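Local coordinates for protein putative isochorismatase (Burkholderia xenovorans, PDB 3OQP) that probably acts as a hydrolase of the isochorismatase family, related to the nicotinamidases, with its own substrate not established, at residues A[41-46]-A[181-186]; A[50-55]-A[101-106]; A[17-22]-A[28-33]. All blocks are in the same frame, centred on the assembly; numbering follows the deposited sequence.

Interaction 1. Residues A[41-46]-A[181-186]; sequences MDAARA and EWIAAV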
loop_
_atom_site.group_PDB
_atom_site.type_symbol
_atom_site.label_atom_id
_atom_site.label_comp_id
_atom_site.label_asym_id
_atom_site.label_seq_id
_atom_site.Cartn_x
_atom_site.Cartn_y
_atom_site.Cartn_z
HETATM N N MSE A 41 -2.466 -19.328 -14.314
HETATM C CA MSE A 41 -1.917 -19.124 -15.656
HETATM C C MSE A 41 -2.538 -20.111 -16.653
HETATM O O MSE A 41 -2.921 -19.728 -17.746
HETATM C CB MSE A 41 -0.396 -19.309 -15.661
HETATM C CG MSE A 41 0.332 -18.149 -14.908
HETATM SE SE MSE A 41 2.160 -18.374 -14.843
HETATM C CE MSE A 41 2.528 -18.077 -16.535
ATOM N N ASP A 42 -2.690 -21.380 -16.266
ATOM C CA ASP A 42 -3.251 -22.377 -17.166
ATOM C C ASP A 42 -4.707 -22.096 -17.433
ATOM O O ASP A 42 -5.196 -22.267 -18.548
ATOM C CB ASP A 42 -3.064 -23.767 -16.583
ATOM C CG ASP A 42 -1.639 -24.223 -16.597
ATOM O OD1 ASP A 42 -0.790 -23.643 -17.323
ATOM O OD2 ASP A 42 -1.274 -25.186 -15.846
ATOM N N ALA A 43 -5.430 -21.699 -16.390
ATOM C CA ALA A 43 -6.830 -21.352 -16.532
ATOM C C ALA A 43 -6.984 -20.128 -17.414
ATOM O O ALA A 43 -7.886 -20.089 -18.276
ATOM C CB ALA A 43 -7.455 -21.118 -15.163
ATOM N N ALA A 44 -6.138 -19.124 -17.198
ATOM C CA ALA A 44 -6.191 -17.887 -18.011
ATOM C C ALA A 44 -5.989 -18.225 -19.477
ATOM O O ALA A 44 -6.719 -17.727 -20.342
ATOM C CB ALA A 44 -5.108 -16.914 -17.544
ATOM N N ARG A 45 -4.985 -19.046 -19.785
ATOM C CA ARG A 45 -4.669 -19.364 -21.196
ATOM C C ARG A 45 -5.877 -20.066 -21.835
ATOM O O ARG A 45 -6.268 -19.747 -22.942
ATOM C CB ARG A 45 -3.389 -20.154 -21.258
ATOM C CG ARG A 45 -2.911 -20.414 -22.722
ATOM C CD ARG A 45 -1.586 -21.186 -22.817
ATOM N NE ARG A 45 -1.180 -21.326 -24.230
ATOM C CZ ARG A 45 -0.230 -22.157 -24.685
ATOM N NH1 ARG A 45 0.446 -22.964 -23.852
ATOM N NH2 ARG A 45 0.052 -22.185 -25.998
ATOM N N ALA A 46 -6.527 -20.966 -21.080
ATOM C CA ALA A 46 -7.662 -21.729 -21.609
ATOM C C ALA A 46 -8.880 -20.825 -21.866
ATOM O O ALA A 46 -9.621 -21.040 -22.830
ATOM C CB ALA A 46 -8.031 -22.869 -20.675
ATOM N N GLU A 181 -11.933 -19.648 -6.721
ATOM C CA GLU A 181 -12.981 -18.646 -6.845
ATOM C C GLU A 181 -12.848 -17.804 -8.120
ATOM O O GLU A 181 -13.818 -17.555 -8.816
ATOM C CB GLU A 181 -12.984 -17.760 -5.592
ATOM C CG GLU A 181 -13.514 -18.482 -4.383
ATOM C CD GLU A 181 -13.451 -17.752 -3.043
ATOM O OE1 GLU A 181 -12.625 -16.853 -2.732
ATOM O OE2 GLU A 181 -14.304 -18.171 -2.225
ATOM N N TRP A 182 -11.625 -17.426 -8.438
ATOM C CA TRP A 182 -11.302 -16.647 -9.647
ATOM C C TRP A 182 -11.569 -17.454 -10.898
ATOM O O TRP A 182 -12.225 -16.962 -11.841
ATOM C CB TRP A 182 -9.857 -16.162 -9.624
ATOM C CG TRP A 182 -9.562 -15.309 -10.773
ATOM C CD1 TRP A 182 -9.974 -14.033 -10.927
ATOM C CD2 TRP A 182 -8.783 -15.665 -11.928
ATOM N NE1 TRP A 182 -9.479 -13.550 -12.131
ATOM C CE2 TRP A 182 -8.749 -14.534 -12.760
ATOM C CE3 TRP A 182 -8.110 -16.830 -12.346
ATOM C CZ2 TRP A 182 -8.032 -14.525 -13.961
ATOM C CZ3 TRP A 182 -7.418 -16.809 -13.538
ATOM C CH2 TRP A 182 -7.425 -15.688 -14.346
ATOM N N ILE A 183 -11.063 -18.676 -10.935
ATOM C CA ILE A 183 -11.273 -19.545 -12.088
ATOM C C ILE A 183 -12.766 -19.711 -12.396
ATOM O O ILE A 183 -13.191 -19.626 -13.564
ATOM C CB ILE A 183 -10.558 -20.860 -11.939
ATOM C CG1 ILE A 183 -9.056 -20.655 -11.965
ATOM C CG2 ILE A 183 -10.981 -21.824 -13.032
ATOM C CD1 ILE A 183 -8.256 -21.898 -11.553
ATOM N N ALA A 184 -13.557 -19.955 -11.355
ATOM C CA ALA A 184 -15.006 -20.051 -11.511
ATOM C C ALA A 184 -15.674 -18.781 -12.022
ATOM O O ALA A 184 -16.600 -18.840 -12.861
ATOM C CB ALA A 184 -15.647 -20.553 -10.220
ATOM N N ALA A 185 -15.230 -17.642 -11.497
ATOM C CA ALA A 185 -15.752 -16.356 -11.933
ATOM C C ALA A 185 -15.389 -16.047 -13.408
ATOM O O ALA A 185 -16.198 -15.512 -14.162
ATOM C CB ALA A 185 -15.305 -15.248 -11.036
ATOM N N VAL A 186 -14.211 -16.461 -13.834
ATOM C CA VAL A 186 -13.831 -16.379 -15.265
ATOM C C VAL A 186 -14.770 -17.247 -16.114
ATOM O O VAL A 186 -15.279 -16.812 -17.131
ATOM C CB VAL A 186 -12.324 -16.770 -15.494
ATOM C CG1 VAL A 186 -12.004 -16.928 -16.982
ATOM C CG2 VAL A 186 -11.370 -15.701 -14.876
#
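Two helices meet here through apolar side chains alone, Ala43 and Ala44 on one and Trp182 and Ile183 on the other. The nearest CA pair is Ala43 and Ile183, 6.5 Å apart, consistent with the small size of Ala43. The methyl of Ala43 points at helix 179-188 and lies against the ethyl arm of Ile183, where Ala43 CB is 3.6 Å from Ile183 CG1 and 3.8 Å from Ile183 CD1.

The aromatic contact is an edge contact. Trp182 has CG anti to its backbone N (chi1 -176°), which carries the six-membered part of the indole toward helix 30-47; Trp182 CH2 ends 4.1 Å from Ala44 CB, which sits near the ring plane. One turn further along the same helix, Val186 CG2 rests 3.5 Å above one face of the indole, offset toward its rim. The indole NE1 makes weak hydrogen bonds to Glu138 and Thr113.

Arg7, at the start of strand 7-12, touches Trp182, and Met41 packs on Val11 of that same strand. Helices 30-47 and 179-188 thus share a strand and cover the same side of the parallel sheet, as neighbouring helices of the three-layer, Rossmann-like isochorismatase fold.

Interaction 2. Residues A[50-55]-A[101-106]; sequences PVVIVQ and AGWLAA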
loop_
_atom_site.group_PDB
_atom_site.type_symbol
_atom_site.label_atom_id
_atom_site.label_comp_id
_atom_site.label_asym_id
_atom_site.label_seq_id
_atom_site.Cartn_x
_atom_site.Cartn_y
_atom_site.Cartn_z
ATOM N N PRO A 50 -5.594 -12.542 -21.052
ATOM C CA PRO A 50 -4.188 -12.271 -21.302
ATOM C C PRO A 50 -3.377 -12.427 -20.023
ATOM O O PRO A 50 -3.815 -12.017 -18.943
ATOM C CB PRO A 50 -4.196 -10.814 -21.804
ATOM C CG PRO A 50 -5.535 -10.562 -22.309
ATOM C CD PRO A 50 -6.438 -11.432 -21.511
ATOM N N VAL A 51 -2.188 -12.988 -20.173
ATOM C CA VAL A 51 -1.276 -13.237 -19.107
ATOM C C VAL A 51 -0.053 -12.360 -19.273
ATOM O O VAL A 51 0.633 -12.364 -20.340
ATOM C CB VAL A 51 -0.843 -14.713 -19.109
ATOM C CG1 VAL A 51 0.276 -14.965 -18.041
ATOM C CG2 VAL A 51 -2.062 -15.607 -18.850
ATOM N N VAL A 52 0.267 -11.539 -18.273
ATOM C CA VAL A 52 1.398 -10.587 -18.299
ATOM C C VAL A 52 2.402 -10.999 -17.250
ATOM O O VAL A 52 2.007 -11.174 -16.074
ATOM C CB VAL A 52 0.918 -9.156 -17.945
ATOM C CG1 VAL A 52 2.109 -8.170 -17.934
ATOM C CG2 VAL A 52 -0.221 -8.711 -18.863
ATOM N N ILE A 53 3.641 -11.259 -17.627
ATOM C CA ILE A 53 4.704 -11.593 -16.717
ATOM C C ILE A 53 5.530 -10.341 -16.415
ATOM O O ILE A 53 5.927 -9.609 -17.310
ATOM C CB ILE A 53 5.627 -12.660 -17.364
ATOM C CG1 ILE A 53 4.858 -13.929 -17.698
ATOM C CG2 ILE A 53 6.874 -12.960 -16.515
ATOM C CD1 ILE A 53 4.108 -14.535 -16.589
ATOM N N VAL A 54 5.846 -10.146 -15.138
ATOM C CA VAL A 54 6.671 -9.036 -14.649
ATOM C C VAL A 54 7.929 -9.658 -14.040
ATOM O O VAL A 54 7.799 -10.601 -13.229
ATOM C CB VAL A 54 5.942 -8.198 -13.619
ATOM C CG1 VAL A 54 6.822 -7.029 -13.146
ATOM C CG2 VAL A 54 4.565 -7.731 -14.188
ATOM N N GLN A 55 9.099 -9.104 -14.368
ATOM C CA GLN A 55 10.366 -9.540 -13.809
ATOM C C GLN A 55 11.069 -8.315 -13.231
ATOM O O GLN A 55 11.258 -7.308 -13.945
ATOM C CB GLN A 55 11.188 -10.233 -14.900
ATOM C CG GLN A 55 12.478 -10.866 -14.414
ATOM C CD GLN A 55 13.200 -11.676 -15.503
ATOM O OE1 GLN A 55 12.904 -11.558 -16.691
ATOM N NE2 GLN A 55 14.042 -12.596 -15.070
ATOM N N ALA A 101 0.182 0.115 -18.616
ATOM C CA ALA A 101 -1.103 0.765 -18.696
ATOM C C ALA A 101 -1.602 0.812 -20.141
ATOM O O ALA A 101 -2.756 0.545 -20.422
ATOM C CB ALA A 101 -1.045 2.185 -18.120
ATOM N N GLY A 102 -0.728 1.200 -21.061
ATOM C CA GLY A 102 -1.103 1.256 -22.483
ATOM C C GLY A 102 -1.458 -0.111 -23.060
ATOM O O GLY A 102 -2.402 -0.262 -23.814
ATOM N N TRP A 103 -0.711 -1.130 -22.651
ATOM C CA TRP A 103 -0.908 -2.453 -23.209
ATOM C C TRP A 103 -2.266 -2.972 -22.787
ATOM O O TRP A 103 -3.021 -3.559 -23.578
ATOM C CB TRP A 103 0.237 -3.403 -22.813
ATOM C CG TRP A 103 0.194 -4.725 -23.512
ATOM C CD1 TRP A 103 0.832 -5.027 -24.685
ATOM C CD2 TRP A 103 -0.467 -5.914 -23.082
ATOM N NE1 TRP A 103 0.567 -6.320 -25.040
ATOM C CE2 TRP A 103 -0.242 -6.888 -24.094
ATOM C CE3 TRP A 103 -1.309 -6.219 -22.027
ATOM C CZ2 TRP A 103 -0.769 -8.153 -24.027
ATOM C CZ3 TRP A 103 -1.826 -7.518 -21.970
ATOM C CH2 TRP A 103 -1.531 -8.447 -22.949
ATOM N N LEU A 104 -2.552 -2.827 -21.487
ATOM C CA LEU A 104 -3.857 -3.175 -20.946
ATOM C C LEU A 104 -5.000 -2.442 -21.632
ATOM O O LEU A 104 -6.027 -3.023 -22.012
ATOM C CB LEU A 104 -3.878 -2.928 -19.428
ATOM C CG LEU A 104 -2.944 -3.768 -18.538
ATOM C CD1 LEU A 104 -2.975 -3.211 -17.131
ATOM C CD2 LEU A 104 -3.266 -5.291 -18.576
ATOM N N ALA A 105 -4.856 -1.117 -21.802
ATOM C CA ALA A 105 -5.908 -0.315 -22.414
ATOM C C ALA A 105 -6.210 -0.717 -23.840
ATOM O O ALA A 105 -7.371 -0.751 -24.244
ATOM C CB ALA A 105 -5.584 1.159 -22.304
ATOM N N ALA A 106 -5.170 -1.147 -24.542
ATOM C CA ALA A 106 -5.264 -1.562 -25.946
ATOM C C ALA A 106 -6.034 -2.884 -26.052
ATOM O O ALA A 106 -6.432 -3.289 -27.137
ATOM C CB ALA A 106 -3.843 -1.671 -26.603
#
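Trp103 makes both close contacts from the helix side, bringing the six-membered part of its indole up to Pro50 and Val52. The apolar contacts differ in approach. Pro50 comes in at the ring edge, near the indole plane, with Pro50 CB 3.7 Å from Trp103 CH2 and 4.1 Å from Trp103 CZ3. Val52 approaches obliquely, through a single methyl: Val52 CG2 is 3.7 Å from Trp103 CZ3 and 4.2 Å from Trp103 CE3. The valine and the indole run past each other in opposite directions. With chi1 at -172° the indole extends from the helix toward the strand, while the helix backbone stays well back; the nearest CA pair, Pro50 and Leu104, is 9.1 Å apart.

Aromatic and charged neighbours complete the setting of the indole. Its ring stacks with that of His85 on the adjoining strand 85-89, and Arg107 makes a cation-pi contact with it while also donating from NH1 to the carbonyl oxygen of Trp103.

Backbone hydrogen bonds belong to the sheet: Pro50 and Val52 pair with Leu9, and Val51 pairs with His85, so residues 50-55 run between two neighbouring strands. Pro50 and Val52 point toward helix 100-105, whereas Val51 points away, to Met41 and Ala44 of helix 30-47. The strand therefore has helices on both sides, as in an alpha/beta/alpha sandwich.

Helix and strand share no hydrogen bond here, and their union rests on dispersion and the burial of apolar surface. Such contact is weakly directional, so the ring's orientation probably also depends on its stack with His85 and its cation-pi contact with Arg107.

Interaction 3. Residues A[17-22]-A[28-33]; sequences EYVTGD and PDVQSS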
loop_
_atom_site.group_PDB
_atom_site.type_symbol
_atom_site.label_atom_id
_atom_site.label_comp_id
_atom_site.label_asym_id
_atom_site.label_seq_id
_atom_site.Cartn_x
_atom_site.Cartn_y
_atom_site.Cartn_z
ATOM N N GLU A 17 14.598 -15.983 -6.421
ATOM C CA GLU A 17 15.025 -15.348 -5.202
ATOM C C GLU A 17 14.050 -15.633 -4.075
ATOM O O GLU A 17 14.441 -15.749 -2.906
ATOM C CB GLU A 17 15.128 -13.814 -5.361
ATOM C CG GLU A 17 15.991 -13.157 -4.372
ATOM C CD GLU A 17 17.469 -13.473 -4.671
ATOM O OE1 GLU A 17 18.066 -12.818 -5.595
ATOM O OE2 GLU A 17 18.024 -14.372 -3.978
ATOM N N TYR A 18 12.747 -15.665 -4.421
ATOM C CA TYR A 18 11.676 -15.894 -3.494
ATOM C C TYR A 18 11.488 -17.359 -3.056
ATOM O O TYR A 18 10.750 -17.653 -2.085
ATOM C CB TYR A 18 10.338 -15.401 -4.064
ATOM C CG TYR A 18 10.232 -13.893 -4.115
ATOM C CD1 TYR A 18 10.336 -13.144 -2.968
ATOM C CD2 TYR A 18 10.053 -13.208 -5.338
ATOM C CE1 TYR A 18 10.225 -11.747 -2.988
ATOM C CE2 TYR A 18 9.847 -11.815 -5.337
ATOM C CZ TYR A 18 10.013 -11.091 -4.181
ATOM O OH TYR A 18 9.836 -9.732 -4.173
ATOM N N VAL A 19 12.109 -18.283 -3.745
ATOM C CA VAL A 19 11.898 -19.695 -3.571
ATOM C C VAL A 19 13.153 -20.374 -3.079
ATOM O O VAL A 19 13.232 -20.829 -1.941
ATOM C CB VAL A 19 11.359 -20.314 -4.866
ATOM C CG1 VAL A 19 10.978 -21.774 -4.632
ATOM C CG2 VAL A 19 10.135 -19.550 -5.414
ATOM N N THR A 20 14.168 -20.403 -3.923
ATOM C CA THR A 20 15.459 -21.026 -3.608
ATOM C C THR A 20 16.505 -20.034 -3.168
ATOM O O THR A 20 17.577 -20.441 -2.701
ATOM C CB THR A 20 15.966 -21.797 -4.823
ATOM O OG1 THR A 20 16.084 -20.912 -5.938
ATOM C CG2 THR A 20 14.998 -23.000 -5.145
ATOM N N GLY A 21 16.224 -18.725 -3.292
ATOM C CA GLY A 21 17.185 -17.698 -3.000
ATOM C C GLY A 21 17.096 -17.078 -1.632
ATOM O O GLY A 21 16.667 -17.736 -0.655
ATOM N N ASP A 22 17.534 -15.819 -1.506
ATOM C CA ASP A 22 17.698 -15.214 -0.192
ATOM C C ASP A 22 16.623 -14.251 0.252
ATOM O O ASP A 22 16.824 -13.516 1.212
ATOM C CB ASP A 22 19.074 -14.619 0.020
ATOM C CG ASP A 22 19.826 -15.373 1.067
ATOM O OD1 ASP A 22 19.454 -15.270 2.266
ATOM O OD2 ASP A 22 20.748 -16.118 0.671
ATOM N N PRO A 28 1.536 -17.169 2.345
ATOM C CA PRO A 28 1.279 -18.597 2.447
ATOM C C PRO A 28 2.535 -19.390 2.088
ATOM O O PRO A 28 3.537 -18.893 1.552
ATOM C CB PRO A 28 0.154 -18.826 1.416
ATOM C CG PRO A 28 -0.541 -17.493 1.349
ATOM C CD PRO A 28 0.592 -16.503 1.435
ATOM N N ASP A 29 2.478 -20.687 2.351
ATOM C CA ASP A 29 3.554 -21.583 1.933
ATOM C C ASP A 29 3.887 -21.372 0.455
ATOM O O ASP A 29 3.008 -21.382 -0.395
ATOM C CB ASP A 29 3.109 -23.018 2.165
ATOM C CG ASP A 29 4.174 -24.016 1.795
ATOM O OD1 ASP A 29 5.056 -24.328 2.627
ATOM O OD2 ASP A 29 4.117 -24.505 0.661
ATOM N N VAL A 30 5.162 -21.291 0.135
ATOM C CA VAL A 30 5.517 -20.915 -1.188
ATOM C C VAL A 30 5.228 -21.984 -2.218
ATOM O O VAL A 30 4.948 -21.691 -3.378
ATOM C CB VAL A 30 6.982 -20.428 -1.269
ATOM C CG1 VAL A 30 7.955 -21.602 -1.125
ATOM C CG2 VAL A 30 7.195 -19.611 -2.572
ATOM N N GLN A 31 5.333 -23.249 -1.847
ATOM C CA GLN A 31 4.971 -24.278 -2.798
ATOM C C GLN A 31 3.508 -24.255 -3.133
ATOM O O GLN A 31 3.111 -24.497 -4.269
ATOM C CB GLN A 31 5.432 -25.646 -2.340
ATOM C CG GLN A 31 6.954 -25.801 -2.234
ATOM C CD GLN A 31 7.668 -25.565 -3.567
ATOM O OE1 GLN A 31 7.194 -25.964 -4.618
ATOM N NE2 GLN A 31 8.799 -24.855 -3.515
ATOM N N SER A 32 2.685 -23.900 -2.164
ATOM C CA SER A 32 1.228 -23.817 -2.401
ATOM C C SER A 32 0.865 -22.623 -3.292
ATOM O O SER A 32 -0.084 -22.655 -4.080
ATOM C CB SER A 32 0.407 -23.730 -1.096
ATOM O OG SER A 32 0.432 -22.430 -0.458
ATOM N N SER A 33 1.534 -21.511 -3.080
ATOM C CA SER A 33 1.279 -20.355 -3.971
ATOM C C SER A 33 1.844 -20.536 -5.365
ATOM O O SER A 33 1.190 -20.148 -6.327
ATOM C CB SER A 33 1.692 -19.033 -3.333
ATOM O OG SER A 33 3.079 -19.002 -3.034
#
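The flat amide of Gln31 meets Val19 with its nitrogen end, Gln31 NE2 lying 3.9 Å from Val19 CG1, and the two side chains cross at about a right angle. The Tyr18 ring instead leads away from residues 28-33, and the rings of Phe65 and Tyr117 meet it with their planes inclined at about 60° and 55°. Its side chain also lies about 4 Å from a bound tetraethylene glycol, probably from the crystallisation liquor.

The apolar contact packs the loop after strand 7-12 onto the start of helix 30-47, with Val19 CG2 and Val30 CG2 4.1 Å apart. That same Val30 methyl is 4.1 Å from Tyr18 O. It reaches the loop because Val30 CG2 stands anti to the backbone N, leaving CG1 between N and the carbonyl carbon.

The polar bonds lie inside each segment or lead to other residues. Asp29 N-caps helix 30-47: its OD2 accepts from Ser32 N at 3.2 Å through the anti lone pair. In the loop, Glu17 OE2 likewise uses its anti lone pair, taking Asp22 N at 2.9 Å in a nearly straight bond (N-H...O 174°), while Glu17 OE1 bonds Phe65 N.

A carboxylate thus ties together part of each segment, while loop and helix touch only through van der Waals packing. The two acceptors bind backbone N-H groups, which should favour their ionised forms.

Overall arrangement
Interactions 1 and 2 touch, although their centres are 17 Å apart: Ala44 CB packs 3.6 Å from Val51 CG2, and the selenomethionine at Met41 places CE 3.9 Å from Ile53 CD1. Helix 30-47 is followed, after a short link, by strand 51-56, so this packing joins consecutive elements, and interaction 2 is nested within the chain loop that interaction 1 closes. Interaction 3 lies at the other end of the same helix, its centre 22 Å from that of interaction 1 and 24 Å from that of interaction 2, with no touch. Tyr18 of interaction 3 borders the glycol and packs on Met118, close in sequence to oxidised Cys122, probably the family's nucleophile.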